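Local coordinates for protein putative alpha-galactosidase (Bacteroides fragilis, PDB 4NZJ) that probably hydrolyses terminal, non-reducing alpha-D-galactose residues from alpha-D-galactosides such as galactose oligosaccharides, galactomannans and galactolipids, at residues V253-W256 / G257-P261; E337-Q341 / E342-S346; K345-F348 / S349-M353; L375-P378 / D379-A382; I428-E431 / N432-A435. One frame throughout, in Å; residues are numbered along the deposited sequence.

Contact 1: V253-W256 / G257-P261; sequences VCEW and GQREP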
loop_
_atom_site.group_PDB
_atom_site.type_symbol
_atom_site.label_atom_id
_atom_site.label_comp_id
_atom_site.label_asym_id
_atom_site.label_seq_id
_atom_site.Cartn_x
_atom_site.Cartn_y
_atom_site.Cartn_z
ATOM N N VAL A 253 -10.416 -0.052 -7.260
ATOM C CA VAL A 253 -11.776 0.443 -7.439
ATOM C C VAL A 253 -11.955 1.723 -6.628
ATOM O O VAL A 253 -11.633 1.765 -5.442
ATOM C CB VAL A 253 -12.784 -0.647 -7.018
ATOM C CG1 VAL A 253 -14.211 -0.109 -6.944
ATOM C CG2 VAL A 253 -12.696 -1.815 -7.986
ATOM N N CYS A 254 -12.452 2.775 -7.276
ATOM C CA CYS A 254 -12.630 4.060 -6.619
ATOM C C CYS A 254 -14.013 4.641 -6.905
ATOM O O CYS A 254 -14.200 5.392 -7.868
ATOM C CB CYS A 254 -11.526 5.023 -7.062
ATOM S SG CYS A 254 -11.611 6.644 -6.292
ATOM N N GLU A 255 -14.986 4.269 -6.073
ATOM C CA GLU A 255 -16.329 4.851 -6.144
ATOM C C GLU A 255 -16.753 5.413 -4.772
ATOM O O GLU A 255 -17.943 5.580 -4.486
ATOM C CB GLU A 255 -17.347 3.867 -6.767
ATOM C CG GLU A 255 -17.532 2.522 -6.070
ATOM C CD GLU A 255 -18.164 2.646 -4.705
ATOM O OE1 GLU A 255 -19.405 2.809 -4.625
ATOM O OE2 GLU A 255 -17.418 2.597 -3.705
ATOM N N TRP A 256 -15.746 5.704 -3.947
ATOM C CA TRP A 256 -15.865 6.487 -2.704
ATOM C C TRP A 256 -16.706 5.832 -1.612
ATOM O O TRP A 256 -17.161 6.510 -0.693
ATOM C CB TRP A 256 -16.369 7.903 -2.983
ATOM C CG TRP A 256 -15.832 8.448 -4.242
ATOM C CD1 TRP A 256 -14.541 8.793 -4.506
ATOM C CD2 TRP A 256 -16.570 8.682 -5.440
ATOM N NE1 TRP A 256 -14.432 9.240 -5.807
ATOM C CE2 TRP A 256 -15.666 9.184 -6.398
ATOM C CE3 TRP A 256 -17.917 8.530 -5.794
ATOM C CZ2 TRP A 256 -16.065 9.531 -7.689
ATOM C CZ3 TRP A 256 -18.311 8.875 -7.076
ATOM C CH2 TRP A 256 -17.387 9.371 -8.007
ATOM N N GLY A 257 -16.876 4.516 -1.702
ATOM C CA GLY A 257 -17.589 3.752 -0.689
ATOM C C GLY A 257 -19.094 3.923 -0.686
ATOM O O GLY A 257 -19.751 3.531 0.271
ATOM N N GLN A 258 -19.655 4.485 -1.748
ATOM C CA GLN A 258 -21.064 4.858 -1.737
ATOM C C GLN A 258 -22.006 3.673 -1.953
ATOM O O GLN A 258 -23.147 3.712 -1.503
ATOM C CB GLN A 258 -21.325 5.946 -2.774
ATOM C CG GLN A 258 -20.508 7.201 -2.492
ATOM C CD GLN A 258 -20.986 8.404 -3.268
ATOM O OE1 GLN A 258 -21.599 8.273 -4.320
ATOM N NE2 GLN A 258 -20.711 9.592 -2.740
ATOM N N ARG A 259 -21.516 2.630 -2.623
ATOM C CA ARG A 259 -22.325 1.455 -2.943
ATOM C C ARG A 259 -21.860 0.181 -2.214
ATOM O O ARG A 259 -22.024 -0.925 -2.727
ATOM C CB ARG A 259 -22.316 1.238 -4.462
ATOM C CG ARG A 259 -23.114 2.273 -5.248
ATOM C CD ARG A 259 -22.441 2.646 -6.560
ATOM N NE ARG A 259 -21.375 3.611 -6.326
ATOM C CZ ARG A 259 -21.471 4.930 -6.482
ATOM N NH1 ARG A 259 -22.588 5.502 -6.919
ATOM N NH2 ARG A 259 -20.423 5.692 -6.194
ATOM N N GLU A 260 -21.298 0.337 -1.019
ATOM C CA GLU A 260 -20.765 -0.798 -0.247
ATOM C C GLU A 260 -19.838 -1.685 -1.091
ATOM O O GLU A 260 -20.072 -2.888 -1.221
ATOM C CB GLU A 260 -21.901 -1.667 0.313
ATOM C CG GLU A 260 -22.949 -0.958 1.155
ATOM C CD GLU A 260 -23.964 -1.938 1.734
ATOM O OE1 GLU A 260 -24.733 -2.547 0.963
ATOM O OE2 GLU A 260 -23.986 -2.111 2.965
ATOM N N PRO A 261 -18.781 -1.103 -1.670
ATOM C CA PRO A 261 -17.868 -1.876 -2.525
ATOM C C PRO A 261 -17.210 -3.059 -1.813
ATOM O O PRO A 261 -16.794 -4.024 -2.459
ATOM C CB PRO A 261 -16.812 -0.839 -2.928
ATOM C CG PRO A 261 -16.841 0.151 -1.813
ATOM C CD PRO A 261 -18.290 0.271 -1.469
HETATM O O HOH W 1 -18.391 9.154 -0.407
#
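E255 folds its carboxylate back against the backbone that follows it, and OE2 meets G257 N. CG of E255 sits between its own backbone N and carbonyl carbon (chi1 59°), and a second bend at CG turns both oxygens toward the loop. The bond from G257 N to E255 OE2, 2.8 Å, is weak because it is strongly bent. W256 and G257, both with positive phi, form the middle of a type I' turn from E255 to Q258, closed by a weak bond from Q258 N to E255 O. The Q258 amide stands at the rim of the W256 indole, OE1 lying near the ring plane 4.0 Å from CE3. A water links W256 O and, weakly, Q258 NE2. R259 then supplies three donors to one residue. Its backbone N meets the syn lone pair of E255 OE1 at 2.9 Å, and its NE takes the anti lone pair of the same oxygen in a salt bridge of 2.7 Å. NH2 of R259 passes on to E255 O at 3.0 Å, in the carbonyl plane. The guanidinium stands almost perpendicular to the carboxylate, at 89°, and its remaining nitrogen, NH1, is bonded to V226 O. E260 turns away to R228 and K263, ending a type I turn begun at G257. Last comes P261, whose CG presses on E255 OE2 at 3.1 Å. These paired turns shape the loop after the fifth strand of a TIM barrel, at the C-terminal strand ends where such barrels carry their active sites.

Contact 2: E337-Q341 / E342-S346; sequences EGCTQ and EQYKS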
loop_
_atom_site.group_PDB
_atom_site.type_symbol
_atom_site.label_atom_id
_atom_site.label_comp_id
_atom_site.label_asym_id
_atom_site.label_seq_id
_atom_site.Cartn_x
_atom_site.Cartn_y
_atom_site.Cartn_z
ATOM N N GLU A 337 -2.963 23.798 6.974
ATOM C CA GLU A 337 -2.337 23.723 8.290
ATOM C C GLU A 337 -1.652 22.372 8.498
ATOM O O GLU A 337 -0.490 22.318 8.903
ATOM C CB GLU A 337 -3.374 23.960 9.392
ATOM N N GLY A 338 -2.377 21.289 8.224
ATOM C CA GLY A 338 -1.828 19.934 8.328
ATOM C C GLY A 338 -1.998 19.327 9.707
ATOM O O GLY A 338 -2.790 19.811 10.516
ATOM N N CYS A 339 -1.255 18.252 9.967
ATOM C CA CYS A 339 -1.310 17.550 11.247
ATOM C C CYS A 339 0.034 17.622 11.972
ATOM O O CYS A 339 1.044 18.030 11.399
ATOM C CB CYS A 339 -1.690 16.087 11.026
ATOM S SG CYS A 339 -3.245 15.860 10.118
ATOM N N THR A 340 0.040 17.216 13.237
ATOM C CA THR A 340 1.279 17.154 14.006
ATOM C C THR A 340 2.051 15.881 13.663
ATOM O O THR A 340 1.504 14.951 13.068
ATOM C CB THR A 340 1.014 17.174 15.524
ATOM O OG1 THR A 340 0.463 15.918 15.940
ATOM C CG2 THR A 340 0.065 18.311 15.900
ATOM N N GLN A 341 3.325 15.845 14.052
ATOM C CA GLN A 341 4.175 14.675 13.815
ATOM C C GLN A 341 3.559 13.430 14.450
ATOM O O GLN A 341 3.502 12.371 13.826
ATOM C CB GLN A 341 5.588 14.919 14.368
ATOM C CG GLN A 341 6.533 13.718 14.346
ATOM C CD GLN A 341 7.092 13.400 12.967
ATOM O OE1 GLN A 341 7.013 14.209 12.039
ATOM N NE2 GLN A 341 7.681 12.215 12.833
ATOM N N GLU A 342 3.103 13.558 15.690
ATOM C CA GLU A 342 2.496 12.421 16.376
ATOM C C GLU A 342 1.224 11.962 15.673
ATOM O O GLU A 342 0.974 10.761 15.557
ATOM C CB GLU A 342 2.190 12.754 17.836
ATOM C CG GLU A 342 1.945 11.515 18.689
ATOM C CD GLU A 342 3.231 10.743 18.954
ATOM O OE1 GLU A 342 3.966 11.131 19.886
ATOM O OE2 GLU A 342 3.509 9.753 18.239
ATOM N N GLN A 343 0.433 12.914 15.180
ATOM C CA GLN A 343 -0.780 12.569 14.438
ATOM C C GLN A 343 -0.446 11.804 13.161
ATOM O O GLN A 343 -1.062 10.793 12.857
ATOM C CB GLN A 343 -1.586 13.824 14.127
ATOM C CG GLN A 343 -2.355 14.330 15.328
ATOM C CD GLN A 343 -2.980 15.682 15.115
ATOM O OE1 GLN A 343 -2.602 16.424 14.209
ATOM N NE2 GLN A 343 -3.927 16.032 15.979
ATOM N N TYR A 344 0.551 12.279 12.423
ATOM C CA TYR A 344 1.022 11.555 11.248
ATOM C C TYR A 344 1.524 10.141 11.575
ATOM O O TYR A 344 1.262 9.204 10.838
ATOM C CB TYR A 344 2.122 12.332 10.527
ATOM C CG TYR A 344 1.646 13.544 9.757
ATOM C CD1 TYR A 344 0.493 13.501 8.971
ATOM C CD2 TYR A 344 2.377 14.726 9.783
ATOM C CE1 TYR A 344 0.079 14.612 8.249
ATOM C CE2 TYR A 344 1.969 15.838 9.067
ATOM C CZ TYR A 344 0.822 15.776 8.300
ATOM O OH TYR A 344 0.424 16.891 7.598
ATOM N N LYS A 345 2.244 9.997 12.681
ATOM C CA LYS A 345 2.729 8.686 13.112
ATOM C C LYS A 345 1.564 7.736 13.417
ATOM O O LYS A 345 1.588 6.567 13.033
ATOM C CB LYS A 345 3.651 8.835 14.328
ATOM C CG LYS A 345 4.121 7.535 14.967
ATOM C CD LYS A 345 5.030 6.723 14.066
ATOM C CE LYS A 345 5.427 5.398 14.712
ATOM N NZ LYS A 345 6.157 5.573 15.993
ATOM N N SER A 346 0.540 8.231 14.105
ATOM C CA SER A 346 -0.618 7.387 14.419
ATOM C C SER A 346 -1.399 7.003 13.159
ATOM O O SER A 346 -1.866 5.878 13.024
ATOM C CB SER A 346 -1.531 8.093 15.418
ATOM O OG SER A 346 -0.861 8.244 16.651
HETATM O O HOH W 2 -3.801 18.826 13.708
#
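T340 and Q343 form a capping box at the N terminus of helix 341-353, with T340 as the N-cap. The Q343 side chain runs back over the helix start. Its CB lies 3.4 Å from T340 OG1, and CG comes slightly nearer, 3.3 Å from T340 OG1. With CG beside the backbone N (chi1 -77°) and the chain extended beyond it, CD passes T340 OG1 and carries the amide back to the residue before the helix. At the tip, OE1 accepts from T340 N at 2.9 Å in a nearly straight bond, the donor tilted from the amide plane. OE1 also takes a water at 2.7 Å and touches C339 CB. The reciprocal half of the box runs from Q343 N to T340 OG1, 3.1 Å. Together they satisfy the backbone N-H groups of T340 and Q343. The Q341 amide turns elsewhere, NE2 bonding to S370 O. C339 CB sits over one face of the Y344 ring in a CH-pi contact, with SG oblique to it. Y344 OH, which also bonds D281 and D326, receives C339 N at 3.2 Å, with an N-H...O angle of 169°.

Contact 3: K345-F348 / S349-M353; sequences KSHF and SLWCM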
loop_
_atom_site.group_PDB
_atom_site.type_symbol
_atom_site.label_atom_id
_atom_site.label_comp_id
_atom_site.label_asym_id
_atom_site.label_seq_id
_atom_site.Cartn_x
_atom_site.Cartn_y
_atom_site.Cartn_z
ATOM N N LYS A 345 2.244 9.997 12.681
ATOM C CA LYS A 345 2.729 8.686 13.112
ATOM C C LYS A 345 1.564 7.736 13.417
ATOM O O LYS A 345 1.588 6.567 13.033
ATOM C CB LYS A 345 3.651 8.835 14.328
ATOM C CG LYS A 345 4.121 7.535 14.967
ATOM C CD LYS A 345 5.030 6.723 14.066
ATOM C CE LYS A 345 5.427 5.398 14.712
ATOM N NZ LYS A 345 6.157 5.573 15.993
ATOM N N SER A 346 0.540 8.231 14.105
ATOM C CA SER A 346 -0.618 7.387 14.419
ATOM C C SER A 346 -1.399 7.003 13.159
ATOM O O SER A 346 -1.866 5.878 13.024
ATOM C CB SER A 346 -1.531 8.093 15.418
ATOM O OG SER A 346 -0.861 8.244 16.651
ATOM N N HIS A 347 -1.548 7.958 12.253
ATOM C CA HIS A 347 -2.151 7.738 10.937
ATOM C C HIS A 347 -1.435 6.600 10.205
ATOM O O HIS A 347 -2.068 5.657 9.743
ATOM C CB HIS A 347 -2.114 9.070 10.180
ATOM C CG HIS A 347 -2.339 8.986 8.702
ATOM N ND1 HIS A 347 -3.380 8.288 8.127
ATOM C CD2 HIS A 347 -1.690 9.595 7.682
ATOM C CE1 HIS A 347 -3.334 8.434 6.815
ATOM N NE2 HIS A 347 -2.328 9.233 6.522
ATOM N N PHE A 348 -0.106 6.648 10.161
ATOM C CA PHE A 348 0.653 5.571 9.533
ATOM C C PHE A 348 0.462 4.232 10.269
ATOM O O PHE A 348 0.218 3.195 9.642
ATOM C CB PHE A 348 2.138 5.934 9.442
ATOM C CG PHE A 348 2.946 4.941 8.660
ATOM C CD1 PHE A 348 2.878 4.909 7.274
ATOM C CD2 PHE A 348 3.747 4.009 9.308
ATOM C CE1 PHE A 348 3.606 3.981 6.547
ATOM C CE2 PHE A 348 4.488 3.091 8.582
ATOM C CZ PHE A 348 4.412 3.072 7.205
ATOM N N SER A 349 0.570 4.273 11.597
ATOM C CA SER A 349 0.436 3.081 12.445
ATOM C C SER A 349 -0.885 2.365 12.231
ATOM O O SER A 349 -0.926 1.141 12.141
ATOM C CB SER A 349 0.572 3.455 13.919
ATOM O OG SER A 349 1.824 4.063 14.161
ATOM N N LEU A 350 -1.970 3.128 12.151
ATOM C CA LEU A 350 -3.293 2.532 12.019
ATOM C C LEU A 350 -3.543 2.022 10.600
ATOM O O LEU A 350 -4.156 0.980 10.426
ATOM C CB LEU A 350 -4.368 3.518 12.484
ATOM C CG LEU A 350 -4.334 3.731 14.013
ATOM C CD1 LEU A 350 -5.184 4.921 14.427
ATOM C CD2 LEU A 350 -4.757 2.465 14.761
ATOM N N TRP A 351 -3.054 2.738 9.591
ATOM C CA TRP A 351 -3.078 2.213 8.217
ATOM C C TRP A 351 -2.320 0.869 8.167
ATOM O O TRP A 351 -2.738 -0.071 7.487
ATOM C CB TRP A 351 -2.463 3.219 7.240
ATOM C CG TRP A 351 -3.439 4.150 6.529
ATOM C CD1 TRP A 351 -3.507 4.359 5.185
ATOM C CD2 TRP A 351 -4.456 4.986 7.114
ATOM N NE1 TRP A 351 -4.478 5.278 4.890
ATOM C CE2 TRP A 351 -5.088 5.673 6.050
ATOM C CE3 TRP A 351 -4.894 5.228 8.425
ATOM C CZ2 TRP A 351 -6.145 6.575 6.255
ATOM C CZ3 TRP A 351 -5.939 6.134 8.627
ATOM C CH2 TRP A 351 -6.553 6.791 7.545
ATOM N N CYS A 352 -1.224 0.757 8.912
ATOM C CA CYS A 352 -0.512 -0.514 8.975
ATOM C C CYS A 352 -1.366 -1.597 9.634
ATOM O O CYS A 352 -1.530 -2.690 9.086
ATOM C CB CYS A 352 0.839 -0.365 9.689
ATOM S SG CYS A 352 2.081 0.468 8.673
HETATM N N MSE A 353 -1.930 -1.282 10.798
HETATM C CA MSE A 353 -2.787 -2.230 11.530
HETATM C C MSE A 353 -3.996 -2.671 10.748
HETATM O O MSE A 353 -4.423 -3.814 10.872
HETATM C CB MSE A 353 -3.300 -1.605 12.830
HETATM C CG MSE A 353 -2.200 -1.378 13.864
HETATM SE SE MSE A 353 -1.580 -3.047 14.676
HETATM C CE MSE A 353 -3.195 -3.472 15.715
#
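From K345 to C352 the chain is regular alpha-helix, and S349, L350, W351 and C352 each give their N-H to the carbonyl four residues earlier. One of these carbonyls serves twice: K345 O accepts S349 N at 2.9 Å and S349 OG at 2.8 Å. The two donors approach from opposite faces of the carbonyl plane, the hydroxyl well above it. S349 OG gets there because it is placed beside its own backbone N (chi1 -59°), folded back along the helix. H347 and W351, four residues apart, make a T-shaped aromatic pair, with planes at 78° and ring centroids 4.2 Å apart. The imidazole turns its ND1-CE1 edge to the indole face; CE1 stands over the middle of the ring system, 3.4 Å from W351 CE2. H347 NE2 is hydrogen-bonded to V322 N, consistent with an accepting NE2 and a proton on ND1. W351 NE1 in turn bonds D319 O, so both rings are anchored to the loop after strand 315-317. This helix makes the crossover between the seventh and eighth strands of the TIM barrel, 315-317 and 358-360. H347, L350 and W351 pack against helix 296-303, while S346, L350 and M353, a selenomethionine, meet strand 413-419 of the C-terminal domain. F348 swings its ring out with CG anti to the backbone N (chi1 -173°), and C352 lays its sulfur over one face, SG 3.6 Å from F348 CE2 and offset toward the rim. Beyond that pair, I381 of helix 378-384 touches F348 and L380 touches C352.

Contact 4: L375-P378 / D379-A382; sequences LLDP and DLIA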
loop_
_atom_site.group_PDB
_atom_site.type_symbol
_atom_site.label_atom_id
_atom_site.label_comp_id
_atom_site.label_asym_id
_atom_site.label_seq_id
_atom_site.Cartn_x
_atom_site.Cartn_y
_atom_site.Cartn_z
ATOM N N LEU A 375 7.494 6.762 7.585
ATOM C CA LEU A 375 7.183 5.949 6.406
ATOM C C LEU A 375 8.060 4.701 6.252
ATOM O O LEU A 375 7.668 3.752 5.569
ATOM C CB LEU A 375 7.276 6.803 5.141
ATOM C CG LEU A 375 6.252 7.925 5.018
ATOM C CD1 LEU A 375 6.565 8.755 3.788
ATOM C CD2 LEU A 375 4.844 7.361 4.930
ATOM N N LEU A 376 9.238 4.701 6.876
ATOM C CA LEU A 376 10.181 3.588 6.758
ATOM C C LEU A 376 10.220 2.685 7.994
ATOM O O LEU A 376 11.131 1.872 8.131
ATOM C CB LEU A 376 11.585 4.120 6.493
ATOM C CG LEU A 376 11.766 4.996 5.254
ATOM C CD1 LEU A 376 13.215 5.445 5.156
ATOM C CD2 LEU A 376 11.334 4.247 4.004
ATOM N N ASP A 377 9.231 2.809 8.873
ATOM C CA ASP A 377 9.213 2.056 10.137
ATOM C C ASP A 377 9.121 0.556 9.836
ATOM O O ASP A 377 8.084 0.096 9.372
ATOM C CB ASP A 377 8.031 2.519 10.988
ATOM C CG ASP A 377 8.058 1.951 12.384
ATOM O OD1 ASP A 377 8.118 0.713 12.525
ATOM O OD2 ASP A 377 8.009 2.754 13.341
ATOM N N PRO A 378 10.204 -0.211 10.085
ATOM C CA PRO A 378 10.194 -1.602 9.609
ATOM C C PRO A 378 9.195 -2.516 10.321
ATOM O O PRO A 378 8.630 -3.405 9.689
ATOM C CB PRO A 378 11.622 -2.091 9.866
ATOM C CG PRO A 378 12.428 -0.880 10.184
ATOM C CD PRO A 378 11.487 0.146 10.719
ATOM N N ASP A 379 9.009 -2.309 11.622
ATOM C CA ASP A 379 8.094 -3.134 12.410
ATOM C C ASP A 379 6.647 -2.897 12.006
ATOM O O ASP A 379 5.868 -3.844 11.892
ATOM C CB ASP A 379 8.251 -2.847 13.903
ATOM C CG ASP A 379 9.516 -3.437 14.492
ATOM O OD1 ASP A 379 10.154 -4.286 13.844
ATOM O OD2 ASP A 379 9.869 -3.052 15.621
ATOM N N LEU A 380 6.276 -1.637 11.806
ATOM C CA LEU A 380 4.907 -1.311 11.405
ATOM C C LEU A 380 4.605 -1.821 9.998
ATOM O O LEU A 380 3.541 -2.368 9.749
ATOM C CB LEU A 380 4.642 0.187 11.499
ATOM C CG LEU A 380 4.558 0.741 12.922
ATOM C CD1 LEU A 380 4.436 2.254 12.891
ATOM C CD2 LEU A 380 3.388 0.126 13.673
ATOM N N ILE A 381 5.554 -1.661 9.084
ATOM C CA ILE A 381 5.384 -2.194 7.738
ATOM C C ILE A 381 5.279 -3.722 7.762
ATOM O O ILE A 381 4.452 -4.306 7.052
ATOM C CB ILE A 381 6.503 -1.716 6.803
ATOM C CG1 ILE A 381 6.363 -0.204 6.591
ATOM C CG2 ILE A 381 6.457 -2.461 5.476
ATOM C CD1 ILE A 381 7.582 0.444 5.978
ATOM N N ALA A 382 6.097 -4.376 8.588
ATOM C CA ALA A 382 6.034 -5.832 8.706
ATOM C C ALA A 382 4.643 -6.286 9.172
ATOM O O ALA A 382 4.127 -7.296 8.703
ATOM C CB ALA A 382 7.109 -6.345 9.649
#
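D377 caps helix 378-384 with its side chain, OD1 accepting from L380 N at 3.1 Å. The torsion that allows this holds CG opposite the backbone N (chi1 -171°), beside the carbonyl carbon, which swings the carboxylate forward over the first turn. The bond is nearly straight at nitrogen, yet it meets OD1 from above the carboxylate plane. The backbone carbonyl of the same residue begins the helical series, D377 O taking I381 N at 3.1 Å, while P378 O follows with A382 N. P378 occupies the first helical position, where a residue without an N-H costs no hydrogen bond. L380 places CG beside its own backbone N (chi1 -71°) and extends beyond, so that it lies against the carboxylate that caps its own N-H: CD1 comes within 3.6 Å of D377 OD2, and CG equally near OD1. It also touches K345 and S349 of helix 341-353 and L445. I381 reaches backward, and its CD1 rests 3.3 Å from L375 O and 3.4 Å from D377 O, lying at the bend between helices 369-375 and 378-384. Y136 OH bonds that L375 carbonyl. D379 turns its carboxylate outward, OD2 bonding Y443 OH of the C-terminal domain; its OD2 stays 5.2 Å from D377 OD1. Two acidic groups thus stand at the N-terminal end of one helix, where the helix dipole and the amides of the first turn would be expected to stabilise their negative charge and offset the repulsion between them.

Contact 5: I428-E431 / N432-A435; sequences ILNE and NTIA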
loop_
_atom_site.group_PDB
_atom_site.type_symbol
_atom_site.label_atom_id
_atom_site.label_comp_id
_atom_site.label_asym_id
_atom_site.label_seq_id
_atom_site.Cartn_x
_atom_site.Cartn_y
_atom_site.Cartn_z
ATOM N N ILE A 428 -4.265 0.721 30.708
ATOM C CA ILE A 428 -3.763 -0.448 31.429
ATOM C C ILE A 428 -4.249 -1.701 30.712
ATOM O O ILE A 428 -5.425 -2.052 30.787
ATOM C CB ILE A 428 -4.224 -0.470 32.901
ATOM C CG1 ILE A 428 -3.816 0.828 33.608
ATOM C CG2 ILE A 428 -3.624 -1.675 33.622
ATOM C CD1 ILE A 428 -4.411 0.996 34.988
ATOM N N LEU A 429 -3.347 -2.359 29.994
ATOM C CA LEU A 429 -3.669 -3.626 29.358
ATOM C C LEU A 429 -3.532 -4.728 30.401
ATOM O O LEU A 429 -2.545 -4.777 31.133
ATOM C CB LEU A 429 -2.747 -3.896 28.165
ATOM C CG LEU A 429 -2.812 -2.903 27.003
ATOM C CD1 LEU A 429 -1.751 -3.240 25.963
ATOM C CD2 LEU A 429 -4.197 -2.906 26.380
ATOM N N ASN A 430 -4.543 -5.581 30.496
ATOM C CA ASN A 430 -4.490 -6.743 31.377
ATOM C C ASN A 430 -5.141 -7.943 30.692
ATOM O O ASN A 430 -5.585 -7.834 29.552
ATOM C CB ASN A 430 -5.127 -6.427 32.735
ATOM C CG ASN A 430 -6.583 -6.011 32.625
ATOM O OD1 ASN A 430 -7.391 -6.694 32.001
ATOM N ND2 ASN A 430 -6.928 -4.892 33.252
ATOM N N GLU A 431 -5.184 -9.083 31.380
ATOM C CA GLU A 431 -5.720 -10.303 30.777
ATOM C C GLU A 431 -7.210 -10.194 30.437
ATOM O O GLU A 431 -7.720 -10.987 29.649
ATOM C CB GLU A 431 -5.454 -11.523 31.664
ATOM C CG GLU A 431 -4.057 -12.094 31.482
ATOM C CD GLU A 431 -3.836 -13.368 32.271
ATOM O OE1 GLU A 431 -4.339 -13.464 33.408
ATOM O OE2 GLU A 431 -3.150 -14.275 31.753
ATOM N N ASN A 432 -7.898 -9.205 31.010
ATOM C CA ASN A 432 -9.312 -8.976 30.696
ATOM C C ASN A 432 -9.588 -7.885 29.658
ATOM O O ASN A 432 -10.745 -7.641 29.320
ATOM C CB ASN A 432 -10.095 -8.670 31.974
ATOM C CG ASN A 432 -10.149 -9.849 32.922
ATOM O OD1 ASN A 432 -10.152 -11.006 32.502
ATOM N ND2 ASN A 432 -10.203 -9.561 34.207
ATOM N N THR A 433 -8.552 -7.236 29.135
ATOM C CA THR A 433 -8.776 -6.152 28.175
ATOM C C THR A 433 -9.364 -6.680 26.866
ATOM O O THR A 433 -10.370 -6.159 26.371
ATOM C CB THR A 433 -7.481 -5.376 27.882
ATOM O OG1 THR A 433 -6.916 -4.925 29.117
ATOM C CG2 THR A 433 -7.768 -4.170 26.981
ATOM N N ILE A 434 -8.713 -7.708 26.323
ATOM C CA ILE A 434 -9.069 -8.355 25.057
ATOM C C ILE A 434 -9.032 -9.871 25.260
ATOM O O ILE A 434 -8.193 -10.356 26.018
ATOM C CB ILE A 434 -8.033 -8.030 23.956
ATOM C CG1 ILE A 434 -7.855 -6.519 23.777
ATOM C CG2 ILE A 434 -8.429 -8.669 22.633
ATOM C CD1 ILE A 434 -9.107 -5.808 23.318
ATOM N N ALA A 435 -9.882 -10.608 24.556
ATOM C CA ALA A 435 -9.897 -12.062 24.666
ATOM C C ALA A 435 -8.626 -12.656 24.066
ATOM O O ALA A 435 -8.119 -12.159 23.059
ATOM C CB ALA A 435 -11.125 -12.631 23.971
HETATM O O HOH W 3 -7.136 -12.484 27.462
#
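N430 carries CG between its backbone N and carbonyl carbon (chi1 60°), and T433 sets OG1 beside its own N (chi1 -54°); the two torsions turn both polar groups into the bend. The result is an Asx turn laid over a type I beta turn, where strand 425-430 of the C-terminal beta sandwich gives way to a loop. In the Asx turn N430 OD1 accepts N432 N at 2.7 Å, the donor lying in the amide plane on a lone pair. In the beta turn T433 N gives to N430 O at 3.1 Å, approaching from well above the carbonyl plane. A third bond runs the other way, from N430 N to T433 OG1 at 2.8 Å, almost straight with an N-H...O angle of 171°. N430 and T433 therefore hold each other twice, once through the T433 backbone and once through its hydroxyl, while N430 OD1 holds the N-H of N432. The methyl branch of T433 serves the apolar side: CG2 stands anti to the backbone N and meets L429 CD2 at 3.8 Å, the two side chains crossing at an angle. L429 continues this apolar side onto I403 and V461, and T433 touches I396, so the turn is seated on strands 401-407, 458-463 and 393-397. L429 also shares backbone hydrogen bonds with L459 of strand 458-463, which runs antiparallel to its own. I434 touches I403 and V405 as the chain leaves. On the far side of the bend one water donates to E431 O at 2.7 Å and to I434 O at 2.8 Å.

How the contacts relate
Along the chain, contact 1 comes first, turning the loop out of barrel strand 250-254. Contact 2 closes the start of helix 341-353 and contact 3 continues down it, the two overlapping at K345 and S346. Contact 4 opens the next helix but one, 378-384, and lies against contact 3: S349 OG is 3.4 Å from L380 CD1. K345 CE touches that same leucine branch. Contact 5, in the C-terminal sandwich, turns the chain after strand 425-430. None nests within or crosses another. Contacts 2, 3 and 4 form one group on the barrel flank toward that sandwich, whereas contacts 1 and 5 stand apart, their centres about 35 Å from each other.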